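PDB 1UCR: protein DsvD from Desulfovibrio vulgaris, which may play an essential role in dissimilatory sulfite reduction and, from its winged-helix motif, possibly interacts with DNA. Local coordinates for residues K21-D26 and G58-Y63. Residues are numbered along the deposited sequence; the frame is centred on the assembly and turned at random.
Sequences KFYFND and GSTTMY
In the small antiparallel sheet of this winged-helix fold, the short strand Phe22-Tyr23 pairs with strand 60-65, which with strand 52-57 forms the hairpin that is probably the wing. Phe22 and Tyr63 form the hydrogen-bonded pair, bonded both ways: Phe22 N to Tyr63 O and Tyr63 N to Phe22 O, each 2.9 Å. Tyr23 and Met62 follow as a non-hydrogen-bonded pair, and the ladder ends as the chain turns into a helix, where Phe24 N donates a hydrogen bond to Thr61 O (2.9 Å). Tyr23 takes the N-cap position; its backbone N donates a bent hydrogen bond (2.9 Å, 139°) to Asp26 OD2, on the anti side of the carboxylate and 21° out of its plane, which ties the end of the strand to the first turn of the helix.

Met62 has the broadest side-chain contact, meeting Tyr23 and Lys21. Its chain bends at the sulfur (chi3 87°), laying CE over the centre of the Tyr23 ring, 3.7 Å from the centroid, a CH-pi contact. SD stands obliquely to the same ring, a Met-aromatic contact, and also meets Lys21 CE where the extended lysine crosses the methionine at about a right angle. Thr60 CG2 touches Tyr23 CD2 (3.8 Å). On the face with Tyr63, Phe24 CB lies 3.3 Å from Thr61 OG1, in van der Waals contact, and 4.2 Å from Tyr63 CE1 at the ring edge.

Strand 52-57 flanks 60-65 on its far side, with Trp55 bonded to the Met62 backbone, while Phe24 and Tyr63 pack on Leu43 of helix 36-48 and Lys40 NZ is hydrogen-bonded to Tyr63 OH.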
loop_
_atom_site.group_PDB
_atom_site.type_symbol
_atom_site.label_atom_id
_atom_site.label_comp_id
_atom_site.label_asym_id
_atom_site.label_seq_id
_atom_site.Cartn_x
_atom_site.Cartn_y
_atom_site.Cartn_z
ATOM N N LYS B 21 9.575 5.645 -4.071
ATOM C CA LYS B 21 8.719 6.368 -5.063
ATOM C C LYS B 21 9.469 6.490 -6.369
ATOM O O LYS B 21 10.693 6.481 -6.432
ATOM C CB LYS B 21 8.242 7.712 -4.529
ATOM C CG LYS B 21 9.383 8.631 -4.131
ATOM C CD LYS B 21 8.863 9.962 -3.488
ATOM C CE LYS B 21 10.034 10.858 -3.164
ATOM N NZ LYS B 21 9.641 12.118 -2.480
ATOM N N PHE B 22 8.706 6.613 -7.459
ATOM C CA PHE B 22 9.198 6.686 -8.815
ATOM C C PHE B 22 8.476 7.827 -9.542
ATOM O O PHE B 22 7.342 8.151 -9.229
ATOM C CB PHE B 22 8.969 5.363 -9.540
ATOM C CG PHE B 22 9.895 4.270 -9.087
ATOM C CD1 PHE B 22 9.554 3.471 -7.993
ATOM C CD2 PHE B 22 11.096 4.011 -9.765
ATOM C CE1 PHE B 22 10.384 2.437 -7.570
ATOM C CE2 PHE B 22 11.924 2.971 -9.332
ATOM C CZ PHE B 22 11.536 2.180 -8.282
ATOM N N TYR B 23 9.144 8.430 -10.519
ATOM C CA TYR B 23 8.532 9.469 -11.339
ATOM C C TYR B 23 7.394 8.950 -12.184
ATOM O O TYR B 23 7.403 7.802 -12.597
ATOM C CB TYR B 23 9.592 10.056 -12.316
ATOM C CG TYR B 23 10.667 10.799 -11.550
ATOM C CD1 TYR B 23 11.976 10.307 -11.513
ATOM C CD2 TYR B 23 10.411 11.987 -10.888
ATOM C CE1 TYR B 23 12.968 11.015 -10.825
ATOM C CE2 TYR B 23 11.340 12.676 -10.188
ATOM C CZ TYR B 23 12.647 12.167 -10.171
ATOM O OH TYR B 23 13.582 12.871 -9.427
ATOM N N PHE B 24 6.472 9.848 -12.527
ATOM C CA PHE B 24 5.480 9.500 -13.546
ATOM C C PHE B 24 6.116 8.847 -14.748
ATOM O O PHE B 24 5.682 7.805 -15.230
ATOM C CB PHE B 24 4.759 10.803 -13.945
ATOM C CG PHE B 24 3.784 10.531 -15.088
ATOM C CD1 PHE B 24 2.670 9.694 -14.919
ATOM C CD2 PHE B 24 3.988 11.046 -16.346
ATOM C CE1 PHE B 24 1.815 9.409 -15.968
ATOM C CE2 PHE B 24 3.111 10.817 -17.420
ATOM C CZ PHE B 24 2.010 9.982 -17.229
ATOM N N ASN B 25 7.225 9.397 -15.258
ATOM C CA ASN B 25 7.845 8.896 -16.458
ATOM C C ASN B 25 8.580 7.583 -16.236
ATOM O O ASN B 25 8.841 6.876 -17.194
ATOM C CB ASN B 25 8.805 9.923 -17.063
ATOM C CG ASN B 25 8.139 11.073 -17.747
ATOM O OD1 ASN B 25 6.930 11.118 -17.913
ATOM N ND2 ASN B 25 8.957 12.023 -18.151
ATOM N N ASP B 26 8.873 7.202 -14.969
ATOM C CA ASP B 26 9.337 5.836 -14.751
ATOM C C ASP B 26 8.252 4.818 -15.142
ATOM O O ASP B 26 8.560 3.766 -15.666
ATOM C CB ASP B 26 9.729 5.611 -13.289
ATOM C CG ASP B 26 11.088 6.209 -12.905
ATOM O OD1 ASP B 26 12.058 5.974 -13.657
ATOM O OD2 ASP B 26 11.138 6.843 -11.846
ATOM N N GLY B 58 9.454 18.662 -8.108
ATOM C CA GLY B 58 9.916 19.564 -9.142
ATOM C C GLY B 58 8.781 19.870 -10.110
ATOM O O GLY B 58 7.679 20.258 -9.706
ATOM N N SER B 59 9.042 19.704 -11.398
ATOM C CA SER B 59 8.053 19.955 -12.416
ATOM C C SER B 59 7.180 18.749 -12.733
ATOM O O SER B 59 6.357 18.868 -13.616
ATOM C CB SER B 59 8.725 20.399 -13.731
ATOM O OG SER B 59 9.639 19.398 -14.079
ATOM N N THR B 60 7.318 17.662 -12.000
ATOM C CA THR B 60 6.562 16.434 -12.289
ATOM C C THR B 60 6.000 15.883 -11.017
ATOM O O THR B 60 5.720 16.606 -10.047
ATOM C CB THR B 60 7.469 15.487 -13.109
ATOM O OG1 THR B 60 6.714 14.347 -13.505
ATOM C CG2 THR B 60 8.668 14.997 -12.322
ATOM N N THR B 61 5.734 14.562 -11.050
ATOM C CA THR B 61 5.025 13.862 -9.996
ATOM C C THR B 61 5.767 12.565 -9.721
ATOM O O THR B 61 6.486 12.045 -10.577
ATOM C CB THR B 61 3.548 13.592 -10.371
ATOM O OG1 THR B 61 3.521 12.792 -11.552
ATOM C CG2 THR B 61 2.832 14.936 -10.602
ATOM N N MET B 62 5.551 12.023 -8.517
ATOM C CA MET B 62 6.038 10.702 -8.149
ATOM C C MET B 62 4.962 9.928 -7.445
ATOM O O MET B 62 4.018 10.476 -6.868
ATOM C CB MET B 62 7.284 10.789 -7.250
ATOM C CG MET B 62 8.397 11.630 -7.874
ATOM S SD MET B 62 9.928 11.582 -6.891
ATOM C CE MET B 62 10.685 10.115 -7.582
ATOM N N TYR B 63 5.136 8.589 -7.478
ATOM C CA TYR B 63 4.169 7.658 -6.950
ATOM C C TYR B 63 4.914 6.549 -6.251
ATOM O O TYR B 63 5.962 6.108 -6.752
ATOM C CB TYR B 63 3.293 7.024 -8.035
ATOM C CG TYR B 63 2.507 8.029 -8.870
ATOM C CD1 TYR B 63 3.137 8.755 -9.900
ATOM C CD2 TYR B 63 1.147 8.272 -8.598
ATOM C CE1 TYR B 63 2.414 9.672 -10.635
ATOM C CE2 TYR B 63 0.429 9.200 -9.369
ATOM C CZ TYR B 63 1.091 9.884 -10.378
ATOM O OH TYR B 63 0.420 10.815 -11.158
#